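Neutral ceramidase (Pseudomonas aeruginosa, PDB 2ZWS) catalyses hydrolysis of the N-acyl linkage of ceramides to sphingosine and free fatty acid, and also the reverse synthesis, using a bound zinc ion. Local coordinates at residues W200-M208 with I215-A223; L3-A12 with R136-L146. One frame throughout, in Å; residues are numbered along the deposited sequence.

Contact 1 (W200-M208 with I215-A223); sequences WFPVHSTSM and ISPDNKGYA. With ZN (zinc ion), chain B.
Asp218 grips the backbone of Ser207 and Met208 with both carboxylate oxygens, an example of one acidic side chain holding a loop in shape. Ser207 N reaches OD1 of Asp218 at 2.9 Å, on the syn lone pair, and Met208 N meets OD2 of Asp218 at 2.8 Å, also syn but 28° out of the carboxylate plane. OD1 takes a second bond from Asn219 N, on its anti side. A water bridges Asp218 OD2 and Met208 O, while Ser216 OG accepts from Asp218 N in an ST turn that leads into helix 218-231.

That helix start packs against the loop carrying His204, whose NE2 binds the zinc ion at 2.1 Å; a water, His97, Glu411 and Tyr448 complete the site. His204 ND1 is held by Leu249 O, and Ser205 is the centre of an inverse gamma turn.

Asn219 and Lys220 add side-chain bonds. Asn219 CG lies between its backbone N and carbonyl carbon (chi1 59°), which swings the amide toward the loop: ND2 lies 3.0 Å from Ser207 OG, almost straight and in the amide plane, and bonds weakly to His204 O. Lys220 bends only at its last torsion, bringing NZ to 2.8 Å from Phe201 O; Gln276 takes a second bond from this ammonium.

Looser contacts set Lys220 CG against Ser205 OG, which bonds Thr96 O, and Met208 CG against Ser216 OG.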
ATOM      1  N   TRP A 200       8.027   2.510 -10.421  1.00 12.61           N
ATOM      2  CA  TRP A 200       6.582   2.641 -10.684  1.00 12.08           C
ATOM      3  C   TRP A 200       6.212   1.674 -11.789  1.00 12.04           C
ATOM      4  O   TRP A 200       6.784   1.712 -12.891  1.00 12.70           O
ATOM      5  CB  TRP A 200       6.208   4.045 -11.171  1.00 12.30           C
ATOM      6  CG  TRP A 200       6.259   5.111 -10.123  1.00 12.83           C
ATOM      7  CD1 TRP A 200       5.242   5.491  -9.301  1.00 12.72           C
ATOM      8  CD2 TRP A 200       7.369   5.980  -9.822  1.00 11.04           C
ATOM      9  NE1 TRP A 200       5.643   6.527  -8.485  1.00 12.40           N
ATOM     10  CE2 TRP A 200       6.940   6.857  -8.785  1.00 12.57           C
ATOM     11  CE3 TRP A 200       8.681   6.115 -10.333  1.00 12.67           C
ATOM     12  CZ2 TRP A 200       7.764   7.850  -8.243  1.00 13.40           C
ATOM     13  CZ3 TRP A 200       9.518   7.114  -9.772  1.00 13.27           C
ATOM     14  CH2 TRP A 200       9.045   7.967  -8.731  1.00 13.47           C
ATOM     15  N   PHE A 201       5.262   0.802 -11.499  1.00 12.14           N
ATOM     16  CA  PHE A 201       4.809  -0.195 -12.476  1.00 11.89           C
ATOM     17  C   PHE A 201       3.416  -0.673 -12.049  1.00 12.16           C
ATOM     18  O   PHE A 201       3.226  -0.975 -10.871  1.00 13.50           O
ATOM     19  CB  PHE A 201       5.771  -1.390 -12.547  1.00 12.71           C
ATOM     20  CG  PHE A 201       5.270  -2.503 -13.411  1.00 12.49           C
ATOM     21  CD1 PHE A 201       4.765  -3.661 -12.834  1.00 13.11           C
ATOM     22  CD2 PHE A 201       5.333  -2.417 -14.811  1.00 13.42           C
ATOM     23  CE1 PHE A 201       4.270  -4.704 -13.621  1.00 14.24           C
ATOM     24  CE2 PHE A 201       4.823  -3.462 -15.625  1.00 14.15           C
ATOM     25  CZ  PHE A 201       4.309  -4.613 -15.028  1.00 13.11           C
ATOM     26  N   PRO A 202       2.439  -0.722 -12.976  1.00 12.40           N
ATOM     27  CA  PRO A 202       1.083  -1.089 -12.524  1.00 12.41           C
ATOM     28  C   PRO A 202       0.801  -2.581 -12.548  1.00 13.48           C
ATOM     29  O   PRO A 202       0.888  -3.221 -13.603  1.00 13.50           O
ATOM     30  CB  PRO A 202       0.169  -0.364 -13.528  1.00 14.05           C
ATOM     31  CG  PRO A 202       1.013  -0.355 -14.834  1.00 12.47           C
ATOM     32  CD  PRO A 202       2.490  -0.385 -14.418  1.00 11.45           C
ATOM     33  N   VAL A 203       0.422  -3.122 -11.394  1.00 12.95           N
ATOM     34  CA  VAL A 203      -0.066  -4.499 -11.291  1.00 12.95           C
ATOM     35  C   VAL A 203      -0.711  -4.653  -9.919  1.00 13.41           C
ATOM     36  O   VAL A 203      -0.090  -4.274  -8.928  1.00 13.39           O
ATOM     37  CB  VAL A 203       1.066  -5.564 -11.525  1.00 13.77           C
ATOM     38  CG1 VAL A 203       2.229  -5.450 -10.477  1.00 13.45           C
ATOM     39  CG2 VAL A 203       0.465  -6.985 -11.586  1.00 14.58           C
ATOM     40  N   HIS A 204      -1.944  -5.161  -9.870  1.00 13.18           N
ATOM     41  CA  HIS A 204      -2.570  -5.415  -8.565  1.00 13.43           C
ATOM     42  C   HIS A 204      -1.677  -6.266  -7.665  1.00 13.15           C
ATOM     43  O   HIS A 204      -1.114  -7.274  -8.095  1.00 14.26           O
ATOM     44  CB  HIS A 204      -3.952  -6.069  -8.690  1.00 13.61           C
ATOM     45  CG  HIS A 204      -5.076  -5.089  -8.690  1.00 14.40           C
ATOM     46  ND1 HIS A 204      -5.341  -4.258  -9.764  1.00 14.33           N
ATOM     47  CD2 HIS A 204      -6.007  -4.803  -7.745  1.00 13.00           C
ATOM     48  CE1 HIS A 204      -6.374  -3.484  -9.458  1.00 13.43           C
ATOM     49  NE2 HIS A 204      -6.785  -3.791  -8.236  1.00 16.74           N
ATOM     50  N   SER A 205      -1.592  -5.851  -6.406  1.00 13.75           N
ATOM     51  CA  SER A 205      -0.834  -6.581  -5.412  1.00 14.01           C
ATOM     52  C   SER A 205      -1.751  -7.580  -4.696  1.00 14.26           C
ATOM     53  O   SER A 205      -2.054  -7.463  -3.486  1.00 14.10           O
ATOM     54  CB  SER A 205      -0.168  -5.596  -4.435  1.00 14.60           C
ATOM     55  OG  SER A 205       0.862  -4.898  -5.130  1.00 18.16           O
ATOM     56  N   THR A 206      -2.150  -8.591  -5.462  1.00 14.28           N
ATOM     57  CA  THR A 206      -3.201  -9.530  -5.054  1.00 13.72           C
ATOM     58  C   THR A 206      -2.711 -10.961  -5.222  1.00 14.21           C
ATOM     59  O   THR A 206      -3.504 -11.885  -5.374  1.00 15.64           O
ATOM     60  CB  THR A 206      -4.460  -9.356  -5.934  1.00 13.43           C
ATOM     61  OG1 THR A 206      -4.069  -9.377  -7.319  1.00 14.25           O
ATOM     62  CG2 THR A 206      -5.174  -8.043  -5.648  1.00 15.42           C
ATOM     63  N   SER A 207      -1.392 -11.158  -5.236  1.00 12.74           N
ATOM     64  CA  SER A 207      -0.873 -12.526  -5.317  1.00 13.55           C
ATOM     65  C   SER A 207      -1.294 -13.382  -4.122  1.00 13.53           C
ATOM     66  O   SER A 207      -1.497 -14.582  -4.268  1.00 14.05           O
ATOM     67  CB  SER A 207       0.650 -12.513  -5.449  1.00 13.40           C
ATOM     68  OG  SER A 207       1.025 -11.886  -6.669  1.00 14.13           O
ATOM     69  N   MET A 208      -1.363 -12.775  -2.924  1.00 13.62           N
ATOM     70  CA  MET A 208      -1.921 -13.451  -1.752  1.00 14.53           C
ATOM     71  C   MET A 208      -3.431 -13.253  -1.838  1.00 15.13           C
ATOM     72  O   MET A 208      -3.924 -12.111  -1.913  1.00 15.03           O
ATOM     73  CB  MET A 208      -1.392 -12.831  -0.465  1.00 14.25           C
ATOM     74  CG  MET A 208       0.130 -12.937  -0.250  1.00 13.93           C
ATOM     75  SD  MET A 208       0.781 -14.623  -0.264  1.00 15.37           S
ATOM     76  CE  MET A 208      -0.120 -15.370   1.111  1.00 19.78           C
ATOM     77  N   ILE A 215      -0.712 -11.290   7.473  1.00 12.01           N
ATOM     78  CA  ILE A 215      -0.353  -9.964   6.976  1.00 11.61           C
ATOM     79  C   ILE A 215       0.795 -10.083   6.012  1.00 11.21           C
ATOM     80  O   ILE A 215       1.785 -10.775   6.269  1.00 10.79           O
ATOM     81  CB  ILE A 215      -0.004  -9.008   8.135  1.00 10.96           C
ATOM     82  CG1 ILE A 215      -1.286  -8.680   8.893  1.00 12.14           C
ATOM     83  CG2 ILE A 215       0.680  -7.746   7.606  1.00 12.64           C
ATOM     84  CD1 ILE A 215      -1.107  -7.746  10.103  1.00 12.87           C
ATOM     85  N   SER A 216       0.655  -9.404   4.872  1.00 10.51           N
ATOM     86  CA  SER A 216       1.716  -9.443   3.877  1.00 10.52           C
ATOM     87  C   SER A 216       1.649  -8.199   2.995  1.00 11.02           C
ATOM     88  O   SER A 216       0.563  -7.720   2.673  1.00 11.89           O
ATOM     89  CB  SER A 216       1.554 -10.678   2.979  1.00 11.70           C
ATOM     90  OG  SER A 216       2.443 -10.626   1.871  1.00 13.22           O
ATOM     91  N   PRO A 217       2.815  -7.682   2.604  1.00 11.41           N
ATOM     92  CA  PRO A 217       2.883  -6.588   1.642  1.00 10.75           C
ATOM     93  C   PRO A 217       2.851  -7.085   0.183  1.00 11.45           C
ATOM     94  O   PRO A 217       3.017  -6.271  -0.743  1.00 11.43           O
ATOM     95  CB  PRO A 217       4.230  -5.950   1.971  1.00 11.76           C
ATOM     96  CG  PRO A 217       5.108  -7.145   2.342  1.00 11.98           C
ATOM     97  CD  PRO A 217       4.155  -8.062   3.091  1.00 11.50           C
ATOM     98  N   ASP A 218       2.632  -8.392  -0.003  1.00 11.12           N
ATOM     99  CA  ASP A 218       2.306  -8.966  -1.323  1.00 11.82           C
ATOM    100  C   ASP A 218       3.428  -8.787  -2.327  1.00 10.64           C
ATOM    101  O   ASP A 218       4.581  -8.666  -1.924  1.00 12.16           O
ATOM    102  CB  ASP A 218       0.960  -8.417  -1.813  1.00 12.17           C
ATOM    103  CG  ASP A 218       0.240  -9.362  -2.774  1.00 14.52           C
ATOM    104  OD1 ASP A 218       0.556  -9.358  -3.993  1.00 15.12           O
ATOM    105  OD2 ASP A 218      -0.658 -10.104  -2.310  1.00 13.91           O
ATOM    106  N   ASN A 219       3.130  -8.799  -3.631  1.00 10.78           N
ATOM    107  CA  ASN A 219       4.227  -8.917  -4.572  1.00 11.52           C
ATOM    108  C   ASN A 219       5.147  -7.689  -4.602  1.00 11.45           C
ATOM    109  O   ASN A 219       6.375  -7.819  -4.715  1.00 13.15           O
ATOM    110  CB  ASN A 219       3.754  -9.362  -5.967  1.00 11.87           C
ATOM    111  CG  ASN A 219       2.740  -8.425  -6.606  1.00 13.40           C
ATOM    112  OD1 ASN A 219       2.998  -7.231  -6.762  1.00 16.94           O
ATOM    113  ND2 ASN A 219       1.606  -8.988  -7.071  1.00 13.67           N
ATOM    114  N   LYS A 220       4.580  -6.486  -4.489  1.00 12.24           N
ATOM    115  CA  LYS A 220       5.433  -5.283  -4.450  1.00 11.39           C
ATOM    116  C   LYS A 220       6.255  -5.230  -3.188  1.00 11.58           C
ATOM    117  O   LYS A 220       7.419  -4.846  -3.208  1.00 11.61           O
ATOM    118  CB  LYS A 220       4.583  -4.019  -4.626  1.00 11.53           C
ATOM    119  CG  LYS A 220       4.069  -3.891  -6.114  1.00 11.53           C
ATOM    120  CD  LYS A 220       3.451  -2.524  -6.349  1.00 12.88           C
ATOM    121  CE  LYS A 220       3.096  -2.336  -7.851  1.00 13.95           C
ATOM    122  NZ  LYS A 220       4.334  -2.288  -8.698  1.00 14.37           N
ATOM    123  N   GLY A 221       5.674  -5.705  -2.096  1.00 11.73           N
ATOM    124  CA  GLY A 221       6.411  -5.787  -0.839  1.00 11.39           C
ATOM    125  C   GLY A 221       7.555  -6.785  -0.922  1.00 11.89           C
ATOM    126  O   GLY A 221       8.617  -6.554  -0.296  1.00 12.18           O
ATOM    127  N   TYR A 222       7.361  -7.899  -1.631  1.00 12.36           N
ATOM    128  CA  TYR A 222       8.461  -8.848  -1.810  1.00 12.87           C
ATOM    129  C   TYR A 222       9.574  -8.221  -2.660  1.00 12.75           C
ATOM    130  O   TYR A 222      10.756  -8.361  -2.357  1.00 12.95           O
ATOM    131  CB  TYR A 222       8.025 -10.170  -2.468  1.00 13.50           C
ATOM    132  CG  TYR A 222       9.244 -11.065  -2.536  1.00 14.81           C
ATOM    133  CD1 TYR A 222       9.977 -11.184  -3.717  1.00 16.89           C
ATOM    134  CD2 TYR A 222       9.723 -11.715  -1.388  1.00 15.76           C
ATOM    135  CE1 TYR A 222      11.129 -11.949  -3.776  1.00 17.52           C
ATOM    136  CE2 TYR A 222      10.883 -12.493  -1.425  1.00 16.49           C
ATOM    137  CZ  TYR A 222      11.583 -12.596  -2.627  1.00 16.48           C
ATOM    138  OH  TYR A 222      12.721 -13.348  -2.700  1.00 18.62           O
ATOM    139  N   ALA A 223       9.198  -7.498  -3.711  1.00 11.78           N
ATOM    140  CA  ALA A 223      10.222  -6.802  -4.508  1.00 11.92           C
ATOM    141  C   ALA A 223      11.085  -5.866  -3.651  1.00 11.56           C
ATOM    142  O   ALA A 223      12.318  -5.864  -3.785  1.00 11.83           O
ATOM    143  CB  ALA A 223       9.548  -6.045  -5.638  1.00 12.02           C
TER
HETATM  144 ZN    ZN B 647      -7.955  -2.611  -6.932  1.00 14.79          ZN
HETATM  145  O   HOH W   1      -2.977  -9.534  -1.186  1.00 13.64           O
HETATM  146  O   HOH W   2      -8.774  -3.983  -5.546  1.00 20.14           O

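Contact 2 (L3-A12 with R136-L146); sequences LPYRFGLGKA and RAQARLQPGRL
Phe7 and Gln142 both place CG between backbone N and carbonyl carbon (chi1 58° and 57°), folding the two side chains onto each other. Gln142 CG sits over one face of the Phe7 ring, 4.2 Å from its centroid, in a CH-pi contact, and the extended chain carries the amide, its plane 36° from that of the ring, out to place OE1 3.5 Å from Phe7 CE1. A water ties Gln142 OE1 to Leu9 N and Arg140 O. Phe187, on strand 181-189 beyond strand 142-152, packs edge-to-face with Phe7.

Leu146 reaches two rings with its two methyls: CD2 lies over the face of Tyr5, and CD1 lies 4.0 Å from Phe7 CD2. Gly144 passes close to the Phe7 ring, its CA 3.7 Å from Phe7 CE2. Leu3 bridges Pro143 and Arg145, with CD1 against Pro143 CB and CD2 against Arg145 CG.

Arg136, extended from CG to NE, reaches along the strand to give NH1 to Lys11 O at 2.9 Å, in both the carbonyl and guanidinium planes; Glu556 forms a salt bridge with the same nitrogen. Near it, Gly8 CA makes a CA-H...O contact with Ala137 O.

Phe7 N to Gln142 O and Gln142 N to Phe7 O are both 2.8 Å, and Gly144 N bonds to Tyr5 O at 3.0 Å, so strand 142-152 joins strand 5-13 as an antiparallel neighbour in the mixed sheet of the N-terminal ceramidase region.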
ATOM      1  N   LEU A   3      26.975  18.932  -5.484  1.00 31.84           N
ATOM      2  CA  LEU A   3      25.841  18.069  -5.856  1.00 28.06           C
ATOM      3  C   LEU A   3      24.496  18.795  -5.914  1.00 25.37           C
ATOM      4  O   LEU A   3      24.225  19.674  -5.094  1.00 24.19           O
ATOM      5  CB  LEU A   3      25.793  16.847  -4.941  1.00 28.03           C
ATOM      6  CG  LEU A   3      26.974  15.892  -5.154  1.00 28.72           C
ATOM      7  CD1 LEU A   3      27.189  14.999  -3.947  1.00 30.62           C
ATOM      8  CD2 LEU A   3      26.802  15.056  -6.408  1.00 29.13           C
ATOM      9  N   PRO A   4      23.659  18.436  -6.913  1.00 22.77           N
ATOM     10  CA  PRO A   4      22.434  19.201  -7.192  1.00 21.13           C
ATOM     11  C   PRO A   4      21.306  19.050  -6.156  1.00 19.84           C
ATOM     12  O   PRO A   4      20.483  19.962  -6.000  1.00 19.54           O
ATOM     13  CB  PRO A   4      21.979  18.663  -8.554  1.00 21.11           C
ATOM     14  CG  PRO A   4      22.598  17.313  -8.678  1.00 22.49           C
ATOM     15  CD  PRO A   4      23.874  17.341  -7.877  1.00 22.51           C
ATOM     16  N   TYR A   5      21.276  17.914  -5.466  1.00 17.72           N
ATOM     17  CA  TYR A   5      20.184  17.612  -4.538  1.00 16.55           C
ATOM     18  C   TYR A   5      20.732  17.110  -3.226  1.00 16.25           C
ATOM     19  O   TYR A   5      21.907  16.725  -3.136  1.00 15.89           O
ATOM     20  CB  TYR A   5      19.241  16.546  -5.135  1.00 16.65           C
ATOM     21  CG  TYR A   5      18.591  16.967  -6.425  1.00 15.62           C
ATOM     22  CD1 TYR A   5      18.985  16.413  -7.633  1.00 14.49           C
ATOM     23  CD2 TYR A   5      17.582  17.937  -6.443  1.00 17.37           C
ATOM     24  CE1 TYR A   5      18.397  16.799  -8.840  1.00 14.78           C
ATOM     25  CE2 TYR A   5      17.004  18.343  -7.639  1.00 15.67           C
ATOM     26  CZ  TYR A   5      17.410  17.765  -8.831  1.00 16.79           C
ATOM     27  OH  TYR A   5      16.822  18.149 -10.014  1.00 18.16           O
ATOM     28  N   ARG A   6      19.881  17.125  -2.210  1.00 14.77           N
ATOM     29  CA  ARG A   6      20.094  16.284  -1.047  1.00 15.04           C
ATOM     30  C   ARG A   6      18.916  15.338  -1.010  1.00 14.49           C
ATOM     31  O   ARG A   6      17.804  15.703  -1.423  1.00 14.70           O
ATOM     32  CB  ARG A   6      20.147  17.115   0.225  1.00 15.35           C
ATOM     33  CG  ARG A   6      21.374  18.009   0.304  1.00 17.52           C
ATOM     34  CD  ARG A   6      21.287  18.897   1.540  1.00 20.90           C
ATOM     35  NE  ARG A   6      20.237  19.918   1.434  1.00 27.11           N
ATOM     36  CZ  ARG A   6      20.423  21.142   0.944  1.00 28.62           C
ATOM     37  NH1 ARG A   6      21.622  21.519   0.499  1.00 30.08           N
ATOM     38  NH2 ARG A   6      19.402  21.990   0.889  1.00 29.89           N
ATOM     39  N   PHE A   7      19.125  14.123  -0.532  1.00 12.58           N
ATOM     40  CA  PHE A   7      17.951  13.239  -0.306  1.00 12.67           C
ATOM     41  C   PHE A   7      18.076  12.531   1.030  1.00 13.26           C
ATOM     42  O   PHE A   7      19.192  12.417   1.567  1.00 13.66           O
ATOM     43  CB  PHE A   7      17.745  12.221  -1.438  1.00 13.35           C
ATOM     44  CG  PHE A   7      18.914  11.330  -1.689  1.00 14.87           C
ATOM     45  CD1 PHE A   7      19.171  10.230  -0.861  1.00 14.62           C
ATOM     46  CD2 PHE A   7      19.775  11.585  -2.766  1.00 15.52           C
ATOM     47  CE1 PHE A   7      20.278   9.406  -1.106  1.00 16.62           C
ATOM     48  CE2 PHE A   7      20.878  10.765  -3.000  1.00 17.55           C
ATOM     49  CZ  PHE A   7      21.132   9.697  -2.159  1.00 16.00           C
ATOM     50  N   GLY A   8      16.941  12.083   1.567  1.00 12.37           N
ATOM     51  CA  GLY A   8      16.950  11.317   2.798  1.00 13.43           C
ATOM     52  C   GLY A   8      16.002  10.166   2.639  1.00 13.38           C
ATOM     53  O   GLY A   8      14.906  10.346   2.081  1.00 13.15           O
ATOM     54  N   LEU A   9      16.445   8.980   3.060  1.00 13.37           N
ATOM     55  CA  LEU A   9      15.637   7.756   2.903  1.00 13.72           C
ATOM     56  C   LEU A   9      15.328   7.200   4.255  1.00 13.66           C
ATOM     57  O   LEU A   9      16.216   7.030   5.078  1.00 14.26           O
ATOM     58  CB  LEU A   9      16.421   6.698   2.152  1.00 14.98           C
ATOM     59  CG  LEU A   9      17.153   7.204   0.903  1.00 16.54           C
ATOM     60  CD1 LEU A   9      18.004   6.094   0.351  1.00 17.55           C
ATOM     61  CD2 LEU A   9      16.107   7.645  -0.105  1.00 15.25           C
ATOM     62  N   GLY A  10      14.063   6.906   4.505  1.00 12.46           N
ATOM     63  CA  GLY A  10      13.632   6.407   5.817  1.00 13.18           C
ATOM     64  C   GLY A  10      12.575   5.321   5.672  1.00 12.46           C
ATOM     65  O   GLY A  10      11.849   5.273   4.672  1.00 11.85           O
ATOM     66  N   LYS A  11      12.499   4.412   6.637  1.00 12.95           N
ATOM     67  CA  LYS A  11      11.500   3.355   6.577  1.00 13.40           C
ATOM     68  C   LYS A  11      10.986   3.127   7.991  1.00 13.56           C
ATOM     69  O   LYS A  11      11.761   3.147   8.962  1.00 13.13           O
ATOM     70  CB  LYS A  11      12.122   2.079   5.987  1.00 14.30           C
ATOM     71  CG  LYS A  11      11.240   0.891   5.866  1.00 18.54           C
ATOM     72  CD  LYS A  11      12.001  -0.219   5.163  1.00 21.74           C
ATOM     73  CE  LYS A  11      11.665  -1.537   5.762  1.00 23.31           C
ATOM     74  NZ  LYS A  11      12.483  -2.633   5.233  1.00 23.61           N
ATOM     75  N   ALA A  12       9.676   2.938   8.128  1.00 12.01           N
ATOM     76  CA  ALA A  12       9.099   2.675   9.456  1.00 11.92           C
ATOM     77  C   ALA A  12       7.893   1.764   9.382  1.00 11.89           C
ATOM     78  O   ALA A  12       7.205   1.709   8.390  1.00 11.27           O
ATOM     79  CB  ALA A  12       8.720   3.959  10.159  1.00 13.03           C
ATOM     80  N   ARG A 136      12.604   9.757  10.097  1.00 13.16           N
ATOM     81  CA  ARG A 136      13.827   9.017   9.844  1.00 13.76           C
ATOM     82  C   ARG A 136      14.508   9.493   8.574  1.00 13.45           C
ATOM     83  O   ARG A 136      15.721   9.668   8.554  1.00 14.13           O
ATOM     84  CB  ARG A 136      13.589   7.511   9.799  1.00 14.10           C
ATOM     85  CG  ARG A 136      13.167   6.991  11.145  1.00 14.19           C
ATOM     86  CD  ARG A 136      12.733   5.540  11.105  1.00 14.28           C
ATOM     87  NE  ARG A 136      12.687   4.991  12.467  1.00 17.47           N
ATOM     88  CZ  ARG A 136      12.335   3.739  12.759  1.00 19.27           C
ATOM     89  NH1 ARG A 136      11.963   2.901  11.796  1.00 19.14           N
ATOM     90  NH2 ARG A 136      12.338   3.325  14.027  1.00 19.44           N
ATOM     91  N   ALA A 137      13.729   9.705   7.519  1.00 13.34           N
ATOM     92  CA  ALA A 137      14.269  10.190   6.267  1.00 13.59           C
ATOM     93  C   ALA A 137      14.925  11.555   6.404  1.00 13.76           C
ATOM     94  O   ALA A 137      16.037  11.749   5.925  1.00 14.37           O
ATOM     95  CB  ALA A 137      13.206  10.197   5.172  1.00 13.30           C
ATOM     96  N   GLN A 138      14.246  12.499   7.046  1.00 14.23           N
ATOM     97  CA  GLN A 138      14.802  13.836   7.159  1.00 15.42           C
ATOM     98  C   GLN A 138      16.039  13.894   8.056  1.00 16.14           C
ATOM     99  O   GLN A 138      16.848  14.809   7.896  1.00 18.39           O
ATOM    100  CB  GLN A 138      13.749  14.821   7.620  1.00 15.85           C
ATOM    101  CG  GLN A 138      13.362  14.644   9.074  1.00 17.85           C
ATOM    102  CD  GLN A 138      12.214  15.530   9.496  1.00 22.31           C
ATOM    103  OE1 GLN A 138      11.916  15.645  10.690  1.00 25.98           O
ATOM    104  NE2 GLN A 138      11.564  16.164   8.528  1.00 21.47           N
ATOM    105  N   ALA A 139      16.209  12.922   8.954  1.00 14.57           N
ATOM    106  CA  ALA A 139      17.411  12.866   9.823  1.00 16.39           C
ATOM    107  C   ALA A 139      18.604  12.239   9.091  1.00 17.55           C
ATOM    108  O   ALA A 139      19.733  12.204   9.627  1.00 19.07           O
ATOM    109  CB  ALA A 139      17.098  12.075  11.089  1.00 17.00           C
ATOM    110  N   ARG A 140      18.377  11.756   7.869  1.00 17.18           N
ATOM    111  CA  ARG A 140      19.410  11.086   7.080  1.00 17.89           C
ATOM    112  C   ARG A 140      19.699  11.811   5.758  1.00 17.54           C
ATOM    113  O   ARG A 140      20.216  11.220   4.811  1.00 17.28           O
ATOM    114  CB  ARG A 140      19.024   9.619   6.832  1.00 18.06           C
ATOM    115  CG  ARG A 140      18.972   8.790   8.122  1.00 21.00           C
ATOM    116  CD  ARG A 140      18.269   7.470   7.920  1.00 24.69           C
ATOM    117  NE  ARG A 140      18.360   6.617   9.112  1.00 27.76           N
ATOM    118  CZ  ARG A 140      17.730   6.841  10.272  1.00 28.41           C
ATOM    119  NH1 ARG A 140      16.972   7.921  10.456  1.00 24.56           N
ATOM    120  NH2 ARG A 140      17.902   5.993  11.286  1.00 32.01           N
ATOM    121  N   LEU A 141      19.409  13.107   5.710  1.00 17.35           N
ATOM    122  CA  LEU A 141      19.665  13.864   4.489  1.00 17.53           C
ATOM    123  C   LEU A 141      21.143  13.807   4.106  1.00 16.66           C
ATOM    124  O   LEU A 141      22.020  13.904   4.975  1.00 17.35           O
ATOM    125  CB  LEU A 141      19.161  15.306   4.587  1.00 17.93           C
ATOM    126  CG  LEU A 141      17.639  15.488   4.410  1.00 18.33           C
ATOM    127  CD1 LEU A 141      17.173  16.819   4.993  1.00 20.98           C
ATOM    128  CD2 LEU A 141      17.266  15.394   2.947  1.00 21.15           C
ATOM    129  N   GLN A 142      21.406  13.636   2.817  1.00 15.68           N
ATOM    130  CA  GLN A 142      22.783  13.545   2.292  1.00 16.41           C
ATOM    131  C   GLN A 142      22.820  14.095   0.865  1.00 15.89           C
ATOM    132  O   GLN A 142      21.850  13.997   0.136  1.00 15.65           O
ATOM    133  CB  GLN A 142      23.247  12.075   2.281  1.00 16.41           C
ATOM    134  CG  GLN A 142      22.328  11.148   1.475  1.00 18.17           C
ATOM    135  CD  GLN A 142      22.736   9.695   1.551  1.00 17.99           C
ATOM    136  OE1 GLN A 142      21.951   8.829   1.939  1.00 20.45           O
ATOM    137  NE2 GLN A 142      23.967   9.421   1.185  1.00 18.64           N
ATOM    138  N   PRO A 143      23.957  14.665   0.443  1.00 15.84           N
ATOM    139  CA  PRO A 143      24.068  15.126  -0.937  1.00 16.04           C
ATOM    140  C   PRO A 143      24.075  13.983  -1.941  1.00 15.54           C
ATOM    141  O   PRO A 143      24.625  12.921  -1.674  1.00 16.93           O
ATOM    142  CB  PRO A 143      25.431  15.833  -0.971  1.00 16.36           C
ATOM    143  CG  PRO A 143      26.151  15.347   0.192  1.00 18.08           C
ATOM    144  CD  PRO A 143      25.178  14.910   1.225  1.00 16.87           C
ATOM    145  N   GLY A 144      23.497  14.207  -3.112  1.00 15.07           N
ATOM    146  CA  GLY A 144      23.469  13.161  -4.107  1.00 15.82           C
ATOM    147  C   GLY A 144      22.920  13.610  -5.434  1.00 15.63           C
ATOM    148  O   GLY A 144      22.642  14.815  -5.671  1.00 16.01           O
ATOM    149  N   ARG A 145      22.823  12.621  -6.306  1.00 15.00           N
ATOM    150  CA  ARG A 145      22.319  12.781  -7.658  1.00 14.57           C
ATOM    151  C   ARG A 145      21.094  11.893  -7.823  1.00 14.08           C
ATOM    152  O   ARG A 145      20.943  10.853  -7.149  1.00 14.57           O
ATOM    153  CB  ARG A 145      23.373  12.328  -8.653  1.00 13.75           C
ATOM    154  CG  ARG A 145      24.649  13.161  -8.529  1.00 15.96           C
ATOM    155  CD  ARG A 145      25.791  12.621  -9.365  1.00 17.06           C
ATOM    156  NE  ARG A 145      25.649  12.877 -10.795  1.00 17.06           N
ATOM    157  CZ  ARG A 145      26.601  12.605 -11.698  1.00 18.28           C
ATOM    158  NH1 ARG A 145      26.414  12.894 -12.977  1.00 20.41           N
ATOM    159  NH2 ARG A 145      27.751  12.039 -11.313  1.00 18.47           N
ATOM    160  N   LEU A 146      20.231  12.321  -8.721  1.00 14.30           N
ATOM    161  CA  LEU A 146      19.012  11.585  -9.069  1.00 15.23           C
ATOM    162  C   LEU A 146      19.077  11.163 -10.529  1.00 14.43           C
ATOM    163  O   LEU A 146      19.413  11.966 -11.414  1.00 14.68           O
ATOM    164  CB  LEU A 146      17.778  12.458  -8.829  1.00 15.97           C
ATOM    165  CG  LEU A 146      17.092  12.461  -7.439  1.00 19.50           C
ATOM    166  CD1 LEU A 146      18.019  12.421  -6.265  1.00 23.58           C
ATOM    167  CD2 LEU A 146      16.142  13.645  -7.293  1.00 17.53           C
TER
HETATM  168  O   HOH W   3      19.436   9.010   3.453  1.00 16.58           O

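How the contacts relate
From the N terminus, strand 5-13 is laid down first, and the chain then runs through strands 41-49, 55-61 and 91-95 before contact 2 closes a loop of more than 120 residues where helix 120-138 ends and strand 142-152 begins. Contact 1 follows in series: the rest of that strand, strand 181-189 and most of 194-200 lie between, and its own loop is short, with six residues separating 200-208 from 215-223. The two loops therefore neither nest nor cross. Contact 2 ties strand 5-13 to strand 142-152 and the end of helix 120-138, whereas contact 1 ties the loop leaving strand 194-200, which carries the zinc ligand His204, to the start of helix 218-231. Their centres lie about 25 Å apart.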